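Local coordinates for protein ferredoxin component of carbazole 1,9a-dioxygenase (Nocardioides aromaticivorans, PDB 3GCE) that carries a Rieske [2Fe-2S] cluster and probably passes electrons to the terminal oxygenase of carbazole 1,9a-dioxygenase, at residues V14-Q19 with D103-L108; T10-A15 with F28-D33; L20-P25 with V37-D42. All blocks are in the same frame, centred on the assembly; numbering follows the deposited sequence.

Interaction 1 (V14-Q19 with D103-L108)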
loop_
_atom_site.group_PDB
_atom_site.type_symbol
_atom_site.label_atom_id
_atom_site.label_comp_id
_atom_site.label_asym_id
_atom_site.label_seq_id
_atom_site.Cartn_x
_atom_site.Cartn_y
_atom_site.Cartn_z
ATOM N N VAL A 14 -8.834 -1.287 9.096
ATOM C CA VAL A 14 -8.640 -2.375 8.129
ATOM C C VAL A 14 -8.233 -3.681 8.781
ATOM O O VAL A 14 -8.567 -4.752 8.279
ATOM C CB VAL A 14 -7.628 -1.989 7.022
ATOM C CG1 VAL A 14 -8.209 -0.837 6.179
ATOM C CG2 VAL A 14 -6.271 -1.610 7.615
ATOM N N ALA A 15 -7.500 -3.587 9.884
ATOM C CA ALA A 15 -6.949 -4.756 10.539
ATOM C C ALA A 15 -6.239 -4.345 11.817
ATOM O O ALA A 15 -6.027 -3.153 12.060
ATOM C CB ALA A 15 -5.959 -5.473 9.592
ATOM N N THR A 16 -5.879 -5.341 12.622
ATOM C CA THR A 16 -4.985 -5.179 13.755
ATOM C C THR A 16 -3.548 -5.394 13.256
ATOM O O THR A 16 -3.313 -6.218 12.356
ATOM C CB THR A 16 -5.327 -6.233 14.846
ATOM O OG1 THR A 16 -6.738 -6.254 15.054
ATOM C CG2 THR A 16 -4.694 -5.905 16.126
ATOM N N LEU A 17 -2.593 -4.656 13.821
ATOM C CA LEU A 17 -1.215 -4.672 13.353
ATOM C C LEU A 17 -0.647 -6.084 13.203
ATOM O O LEU A 17 -0.013 -6.394 12.188
ATOM C CB LEU A 17 -0.310 -3.834 14.262
ATOM C CG LEU A 17 1.134 -3.602 13.826
ATOM C CD1 LEU A 17 1.197 -2.659 12.654
ATOM C CD2 LEU A 17 1.972 -3.069 14.979
ATOM N N ASP A 18 -0.879 -6.948 14.189
ATOM C CA ASP A 18 -0.264 -8.277 14.119
ATOM C C ASP A 18 -1.076 -9.284 13.315
ATOM O O ASP A 18 -0.675 -10.447 13.182
ATOM C CB ASP A 18 0.087 -8.808 15.501
ATOM C CG ASP A 18 -1.000 -8.565 16.505
ATOM O OD1 ASP A 18 -2.166 -8.938 16.219
ATOM O OD2 ASP A 18 -0.675 -7.992 17.575
ATOM N N GLN A 19 -2.198 -8.840 12.751
ATOM C CA GLN A 19 -2.889 -9.634 11.741
ATOM C C GLN A 19 -2.159 -9.515 10.410
ATOM O O GLN A 19 -2.392 -10.308 9.503
ATOM C CB GLN A 19 -4.338 -9.203 11.561
ATOM C CG GLN A 19 -5.262 -9.528 12.724
ATOM C CD GLN A 19 -6.674 -8.992 12.501
ATOM O OE1 GLN A 19 -6.873 -7.989 11.801
ATOM N NE2 GLN A 19 -7.668 -9.666 13.097
ATOM N N ASP A 103 -3.406 2.856 16.200
ATOM C CA ASP A 103 -3.886 3.346 17.479
ATOM C C ASP A 103 -4.370 2.137 18.273
ATOM O O ASP A 103 -5.264 1.424 17.839
ATOM C CB ASP A 103 -4.994 4.383 17.241
ATOM C CG ASP A 103 -5.514 5.016 18.526
ATOM O OD1 ASP A 103 -6.138 4.293 19.343
ATOM O OD2 ASP A 103 -5.317 6.246 18.710
ATOM N N GLY A 104 -3.733 1.878 19.418
ATOM C CA GLY A 104 -4.083 0.714 20.219
ATOM C C GLY A 104 -4.142 -0.581 19.416
ATOM O O GLY A 104 -5.102 -1.348 19.547
ATOM N N THR A 105 -3.101 -0.825 18.619
ATOM C CA THR A 105 -2.994 -1.994 17.709
ATOM C C THR A 105 -3.925 -2.004 16.482
ATOM O O THR A 105 -3.673 -2.749 15.518
ATOM C CB THR A 105 -3.070 -3.376 18.458
ATOM O OG1 THR A 105 -2.356 -4.368 17.699
ATOM C CG2 THR A 105 -4.486 -3.846 18.623
ATOM N N GLU A 106 -4.796 -1.040 16.348
ATOM C CA GLU A 106 -5.721 -1.000 15.205
ATOM C C GLU A 106 -5.154 -0.141 14.081
ATOM O O GLU A 106 -4.726 0.999 14.302
ATOM C CB GLU A 106 -7.098 -0.459 15.610
ATOM C CG GLU A 106 -7.731 -1.153 16.814
ATOM C CD GLU A 106 -7.928 -2.644 16.628
ATOM O OE1 GLU A 106 -8.067 -3.104 15.486
ATOM O OE2 GLU A 106 -7.949 -3.360 17.648
ATOM N N ILE A 107 -5.180 -0.683 12.871
ATOM C CA ILE A 107 -4.671 0.051 11.729
ATOM C C ILE A 107 -5.801 0.873 11.113
ATOM O O ILE A 107 -6.789 0.321 10.593
ATOM C CB ILE A 107 -4.015 -0.872 10.659
ATOM C CG1 ILE A 107 -2.859 -1.681 11.260
ATOM C CG2 ILE A 107 -3.517 -0.027 9.478
ATOM C CD1 ILE A 107 -2.356 -2.798 10.274
ATOM N N LEU A 108 -5.651 2.189 11.166
ATOM C CA LEU A 108 -6.699 3.097 10.676
ATOM C C LEU A 108 -6.202 3.862 9.454
ATOM O O LEU A 108 -5.117 4.450 9.499
ATOM C CB LEU A 108 -7.056 4.083 11.778
ATOM C CG LEU A 108 -7.479 3.520 13.151
ATOM C CD1 LEU A 108 -7.725 4.673 14.141
ATOM C CD2 LEU A 108 -8.737 2.655 12.995
HETATM O O HOH W 1 -8.765 -5.987 17.783
#

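Interaction 2 (T10-A15 with F28-D33)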
loop_
_atom_site.group_PDB
_atom_site.type_symbol
_atom_site.label_atom_id
_atom_site.label_comp_id
_atom_site.label_asym_id
_atom_site.label_seq_id
_atom_site.Cartn_x
_atom_site.Cartn_y
_atom_site.Cartn_z
ATOM N N THR A 10 -14.894 9.657 9.462
ATOM C CA THR A 10 -14.205 8.724 10.354
ATOM C C THR A 10 -13.244 7.986 9.466
ATOM O O THR A 10 -13.496 7.873 8.267
ATOM C CB THR A 10 -15.167 7.676 10.934
ATOM O OG1 THR A 10 -16.086 7.249 9.914
ATOM C CG2 THR A 10 -15.931 8.231 12.097
ATOM N N PRO A 11 -12.171 7.420 10.042
ATOM C CA PRO A 11 -11.280 6.638 9.196
ATOM C C PRO A 11 -11.859 5.233 8.952
ATOM O O PRO A 11 -12.997 4.960 9.353
ATOM C CB PRO A 11 -10.006 6.565 10.022
ATOM C CG PRO A 11 -10.468 6.585 11.415
ATOM C CD PRO A 11 -11.735 7.417 11.447
ATOM N N VAL A 12 -11.089 4.373 8.285
ATOM C CA VAL A 12 -11.484 2.990 8.065
ATOM C C VAL A 12 -10.509 2.062 8.813
ATOM O O VAL A 12 -9.296 2.138 8.591
ATOM C CB VAL A 12 -11.489 2.686 6.546
ATOM C CG1 VAL A 12 -11.786 1.228 6.260
ATOM C CG2 VAL A 12 -12.469 3.662 5.811
ATOM N N ARG A 13 -11.023 1.205 9.694
ATOM C CA ARG A 13 -10.169 0.255 10.408
ATOM C C ARG A 13 -10.055 -0.938 9.482
ATOM O O ARG A 13 -11.079 -1.536 9.124
ATOM C CB ARG A 13 -10.744 -0.243 11.759
ATOM C CG ARG A 13 -9.685 -1.167 12.464
ATOM C CD ARG A 13 -10.097 -2.446 13.199
ATOM N NE ARG A 13 -10.326 -3.556 12.309
ATOM C CZ ARG A 13 -10.037 -4.848 12.527
ATOM N NH1 ARG A 13 -9.423 -5.303 13.612
ATOM N NH2 ARG A 13 -10.349 -5.684 11.585
ATOM N N VAL A 14 -8.834 -1.287 9.096
ATOM C CA VAL A 14 -8.640 -2.375 8.129
ATOM C C VAL A 14 -8.233 -3.681 8.781
ATOM O O VAL A 14 -8.567 -4.752 8.279
ATOM C CB VAL A 14 -7.628 -1.989 7.022
ATOM C CG1 VAL A 14 -8.209 -0.837 6.179
ATOM C CG2 VAL A 14 -6.271 -1.610 7.615
ATOM N N ALA A 15 -7.500 -3.587 9.884
ATOM C CA ALA A 15 -6.949 -4.756 10.539
ATOM C C ALA A 15 -6.239 -4.345 11.817
ATOM O O ALA A 15 -6.027 -3.153 12.060
ATOM C CB ALA A 15 -5.959 -5.473 9.592
ATOM N N PHE A 28 -7.361 -3.705 0.957
ATOM C CA PHE A 28 -8.585 -3.458 1.703
ATOM C C PHE A 28 -9.412 -2.424 0.967
ATOM O O PHE A 28 -8.869 -1.537 0.281
ATOM C CB PHE A 28 -8.253 -2.915 3.075
ATOM C CG PHE A 28 -7.521 -3.886 3.951
ATOM C CD1 PHE A 28 -8.190 -4.958 4.528
ATOM C CD2 PHE A 28 -6.149 -3.731 4.197
ATOM C CE1 PHE A 28 -7.513 -5.862 5.347
ATOM C CE2 PHE A 28 -5.463 -4.638 5.003
ATOM C CZ PHE A 28 -6.145 -5.704 5.582
ATOM N N ASP A 29 -10.730 -2.534 1.107
ATOM C CA ASP A 29 -11.634 -1.478 0.673
ATOM C C ASP A 29 -11.646 -0.344 1.683
ATOM O O ASP A 29 -11.957 -0.550 2.859
ATOM C CB ASP A 29 -13.062 -1.980 0.468
ATOM C CG ASP A 29 -14.036 -0.833 0.282
ATOM O OD1 ASP A 29 -13.900 -0.122 -0.723
ATOM O OD2 ASP A 29 -14.912 -0.603 1.148
ATOM N N VAL A 30 -11.314 0.857 1.215
ATOM C CA VAL A 30 -11.323 2.019 2.045
ATOM C C VAL A 30 -12.307 2.981 1.387
ATOM O O VAL A 30 -11.932 3.758 0.511
ATOM C CB VAL A 30 -9.897 2.633 2.189
ATOM C CG1 VAL A 30 -9.930 3.921 3.008
ATOM C CG2 VAL A 30 -8.926 1.629 2.859
ATOM N N ASP A 31 -13.576 2.900 1.795
ATOM C CA ASP A 31 -14.595 3.832 1.297
ATOM C C ASP A 31 -14.747 3.779 -0.216
ATOM O O ASP A 31 -14.810 4.821 -0.864
ATOM C CB ASP A 31 -14.211 5.264 1.680
ATOM C CG ASP A 31 -15.140 5.862 2.699
ATOM O OD1 ASP A 31 -15.227 5.316 3.840
ATOM O OD2 ASP A 31 -15.774 6.898 2.347
ATOM N N GLY A 32 -14.776 2.580 -0.780
ATOM C CA GLY A 32 -14.903 2.425 -2.221
ATOM C C GLY A 32 -13.581 2.338 -2.956
ATOM O O GLY A 32 -13.547 1.845 -4.090
ATOM N N ASP A 33 -12.496 2.818 -2.334
ATOM C CA ASP A 33 -11.153 2.731 -2.946
ATOM C C ASP A 33 -10.354 1.542 -2.434
ATOM O O ASP A 33 -10.308 1.290 -1.238
ATOM C CB ASP A 33 -10.352 4.008 -2.720
ATOM C CG ASP A 33 -10.990 5.215 -3.383
ATOM O OD1 ASP A 33 -11.268 5.157 -4.599
ATOM O OD2 ASP A 33 -11.230 6.210 -2.679
HETATM O O HOH W 2 -15.259 5.877 6.974
#

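Interaction 3 (L20-P25 with V37-D42)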
loop_
_atom_site.group_PDB
_atom_site.type_symbol
_atom_site.label_atom_id
_atom_site.label_comp_id
_atom_site.label_asym_id
_atom_site.label_seq_id
_atom_site.Cartn_x
_atom_site.Cartn_y
_atom_site.Cartn_z
ATOM N N LEU A 20 -1.279 -8.517 10.305
ATOM C CA LEU A 20 -0.467 -8.329 9.103
ATOM C C LEU A 20 0.930 -8.888 9.293
ATOM O O LEU A 20 1.679 -8.448 10.186
ATOM C CB LEU A 20 -0.380 -6.839 8.736
ATOM C CG LEU A 20 -1.378 -6.228 7.755
ATOM C CD1 LEU A 20 -2.823 -6.448 8.175
ATOM C CD2 LEU A 20 -1.075 -4.743 7.592
ATOM N N LYS A 21 1.290 -9.848 8.447
ATOM C CA LYS A 21 2.657 -10.338 8.411
ATOM C C LYS A 21 3.579 -9.224 7.904
ATOM O O LYS A 21 3.304 -8.611 6.873
ATOM C CB LYS A 21 2.765 -11.592 7.528
ATOM C CG LYS A 21 1.850 -12.739 7.982
ATOM C CD LYS A 21 1.777 -13.889 6.952
ATOM C CE LYS A 21 0.802 -13.582 5.810
ATOM N NZ LYS A 21 0.684 -14.718 4.846
ATOM N N PRO A 22 4.675 -8.942 8.632
ATOM C CA PRO A 22 5.523 -7.886 8.126
ATOM C C PRO A 22 5.996 -8.233 6.720
ATOM O O PRO A 22 6.278 -9.403 6.425
ATOM C CB PRO A 22 6.679 -7.859 9.127
ATOM C CG PRO A 22 6.057 -8.363 10.399
ATOM C CD PRO A 22 5.198 -9.495 9.898
ATOM N N GLY A 23 6.024 -7.227 5.851
ATOM C CA GLY A 23 6.516 -7.389 4.499
ATOM C C GLY A 23 5.579 -8.084 3.534
ATOM O O GLY A 23 5.936 -8.242 2.377
ATOM N N VAL A 24 4.395 -8.483 3.998
ATOM C CA VAL A 24 3.387 -9.099 3.136
ATOM C C VAL A 24 2.231 -8.108 2.875
ATOM O O VAL A 24 1.430 -7.816 3.783
ATOM C CB VAL A 24 2.821 -10.436 3.724
ATOM C CG1 VAL A 24 1.828 -11.066 2.739
ATOM C CG2 VAL A 24 3.954 -11.413 4.031
ATOM N N PRO A 25 2.153 -7.589 1.637
ATOM C CA PRO A 25 1.127 -6.608 1.259
ATOM C C PRO A 25 -0.266 -7.223 1.170
ATOM O O PRO A 25 -0.413 -8.367 0.749
ATOM C CB PRO A 25 1.579 -6.096 -0.113
ATOM C CG PRO A 25 2.845 -6.800 -0.446
ATOM C CD PRO A 25 3.057 -7.926 0.516
ATOM N N VAL A 37 -2.015 -2.186 1.769
ATOM C CA VAL A 37 -1.444 -1.900 3.074
ATOM C C VAL A 37 -0.309 -2.890 3.307
ATOM O O VAL A 37 -0.458 -4.072 2.993
ATOM C CB VAL A 37 -2.560 -1.947 4.171
ATOM C CG1 VAL A 37 -1.996 -1.809 5.571
ATOM C CG2 VAL A 37 -3.542 -0.819 3.915
ATOM N N VAL A 38 0.834 -2.393 3.804
ATOM C CA VAL A 38 1.969 -3.235 4.099
ATOM C C VAL A 38 2.714 -2.753 5.348
ATOM O O VAL A 38 2.912 -1.554 5.548
ATOM C CB VAL A 38 2.913 -3.349 2.851
ATOM C CG1 VAL A 38 3.625 -2.027 2.553
ATOM C CG2 VAL A 38 3.915 -4.510 3.015
ATOM N N ARG A 39 3.082 -3.705 6.201
ATOM C CA ARG A 39 3.883 -3.451 7.399
ATOM C C ARG A 39 5.362 -3.627 7.063
ATOM O O ARG A 39 5.744 -4.564 6.349
ATOM C CB ARG A 39 3.566 -4.473 8.486
ATOM C CG ARG A 39 2.365 -4.222 9.365
ATOM C CD ARG A 39 2.315 -5.297 10.498
ATOM N NE ARG A 39 3.404 -5.174 11.479
ATOM C CZ ARG A 39 3.651 -6.033 12.475
ATOM N NH1 ARG A 39 2.917 -7.128 12.646
ATOM N NH2 ARG A 39 4.647 -5.796 13.312
ATOM N N ASP A 40 6.180 -2.719 7.569
ATOM C CA ASP A 40 7.617 -2.901 7.620
ATOM C C ASP A 40 8.044 -2.545 9.049
ATOM O O ASP A 40 7.763 -1.439 9.526
ATOM C CB ASP A 40 8.306 -1.978 6.608
ATOM C CG ASP A 40 9.830 -2.171 6.577
ATOM O OD1 ASP A 40 10.290 -3.281 6.226
ATOM O OD2 ASP A 40 10.554 -1.208 6.915
ATOM N N GLY A 41 8.699 -3.474 9.750
ATOM C CA GLY A 41 9.012 -3.242 11.165
ATOM C C GLY A 41 7.700 -2.987 11.874
ATOM O O GLY A 41 6.768 -3.771 11.733
ATOM N N ASP A 42 7.607 -1.877 12.598
ATOM C CA ASP A 42 6.338 -1.482 13.197
ATOM C C ASP A 42 5.626 -0.388 12.398
ATOM O O ASP A 42 4.573 0.120 12.824
ATOM C CB ASP A 42 6.548 -1.017 14.637
ATOM C CG ASP A 42 6.894 -2.167 15.564
ATOM O OD1 ASP A 42 6.131 -3.163 15.587
ATOM O OD2 ASP A 42 7.936 -2.065 16.248
HETATM O O HOH W 3 2.195 -6.437 5.898
#

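Interaction 1 (V14-Q19 with D103-L108)
Strand 14-16 of the Rieske fold pairs antiparallel with strand 106-108, T16 standing opposite E106 as a non-hydrogen-bonded pair. Three backbone bonds tie the two segments. V14 N donates a hydrogen bond to I107 O at 3.0 Å. I107 N donates one to A15 O at 2.7 Å. L17 N then reaches T105 O at 2.8 Å, where the strand passes into the short 3-10 turn 17-19. All three bonds are nearly straight.

I107 is the main side chain. I107 CG2 meets V14 CG2 at 3.7 Å. CG1 leaves anti to the carbonyl carbon (chi1 -58°), and I107 CD1 at its end packs on L17 CA at 3.8 Å. V44, V100 and L20 also touch I107.

T16 points to the other face, with E106. One water donates to E106 OE2 at 2.8 Å and makes a weak contact with T16 OG1. E106 OE1 has a second partner, the salt bridge to R13. Q19 folds back, and Q19 OE1 accepts from T16 N at 2.9 Å, so a side chain of the following turn holds this backbone N. The N-H comes from above the amide plane.

E106 closes the type I' turn 103-106, which links strands 100-103 and 106-109. A tight two-residue turn of this type is typical of a beta hairpin, here with strand 12-16 added at its side.

Interaction 2 (T10-A15 with F28-D33)
F28 lays its ring against V14 where two antiparallel strands of the Rieske domain face each other across the interior. The strands belong to different sheets. The axes of segments 12-15 and 28-30 come no closer than 8.0 Å, and no direct hydrogen bond links the two segments. Side chains fill the gap.

F28 can be followed outward. F28 CB lies 3.7 Å from V14 CG1. With CG anti to the carbonyl carbon (chi1 -65°), the ring is carried over V14. V14 CB sits over one face of the F28 ring, 3.7 Å from the centroid and 16° off the normal, as a CH-pi contact. CG and CD2 are the ring atoms nearest to that CB. CD2 and CE2 also approach V14 CG2. F28 CE1, across the ring from CD2, comes to V14 O at 3.3 Å. At the tip, F28 CZ meets A15 CB at 4.0 Å, an oblique approach.

V12 and V30 continue the apolar layer. V12 CG2 packs on V30 CG1 at 3.8 Å, while the other branch, V12 CG1, faces the backbone at D29 O. V30 CG2 lies near V14 CG1. V109 and P111 add to this layer: V109 touches V14 and V30, P111 touches V12 and D31. V37 touches F28 from its own sheet.

Toward the surface the contact becomes polar. The type I' turn 30-33 joins strands 26-30 and 33-40 as a hairpin and holds D31 at its first corner. D31 OD1 lies beside V12 CG2. A water lies 3.0 Å from T10 O and within bonding distance of D31 OD1, and may donate to either.

Interaction 3 (L20-P25 with V37-D42)
R39 and P22 lie side by side and point the same way, with the proline ring against the flat guanidinium group. P22 CG stands over the centre of one guanidinium face, 3.9 Å from R39 CZ. L20 O comes at the edge, tilted 27° from the guanidinium plane, and accepts from R39 NH1 at 3.1 Å. The chain of R39 bends at chi3 (68°), which swings the guanidinium group to this carbonyl. NH1 also makes a weak bond to L17 O, and NH2 a weak one to G41 O.

L20 crosses R39 obliquely, with L20 CB against R39 CD at 3.6 Å. It meets V37 at about a right angle, L20 CD2 to V37 CG1 at 3.7 Å.

The backbone adds G23 N to R39 O at 2.7 Å. G23 belongs to the type II turn 21-24, and its positive phi suits glycine there. A water donates to K21 O and V24 O and accepts from R39 N at 2.9 Å, so it bridges turn and strand.

V38 CG2 packs beside P25, and both residues rest on F63. Segment 20-25 follows the 3-10 turn 17-19 after strand 12-16, leads to strand 26-30, and lies against strand 33-40. V44 of strand 43-48 touches V37 and R39.

In the fold
All three contacts are partly buried. Buried V14, A15 and I107 form the inner part of interactions 1 and 2, while the turns at 103-106 and 30-33 lie mostly at the surface. Interaction 1 is held by strand backbone bonds within one sheet. Interaction 2 takes the same strand, 12-16, and sets it against strand 26-30 of another sheet by side-chain packing. Interaction 3 is mixed: backbone, guanidinium and water bonds tie the connecting loop to strand 33-40, the neighbour of 26-30. L20 links all three, since it packs on I107, A15 and V37. The side chain of P25 in interaction 3 is still about 14 Å from the [2Fe-2S] cluster, and interactions 1 and 2 lie away from the cluster-binding residues.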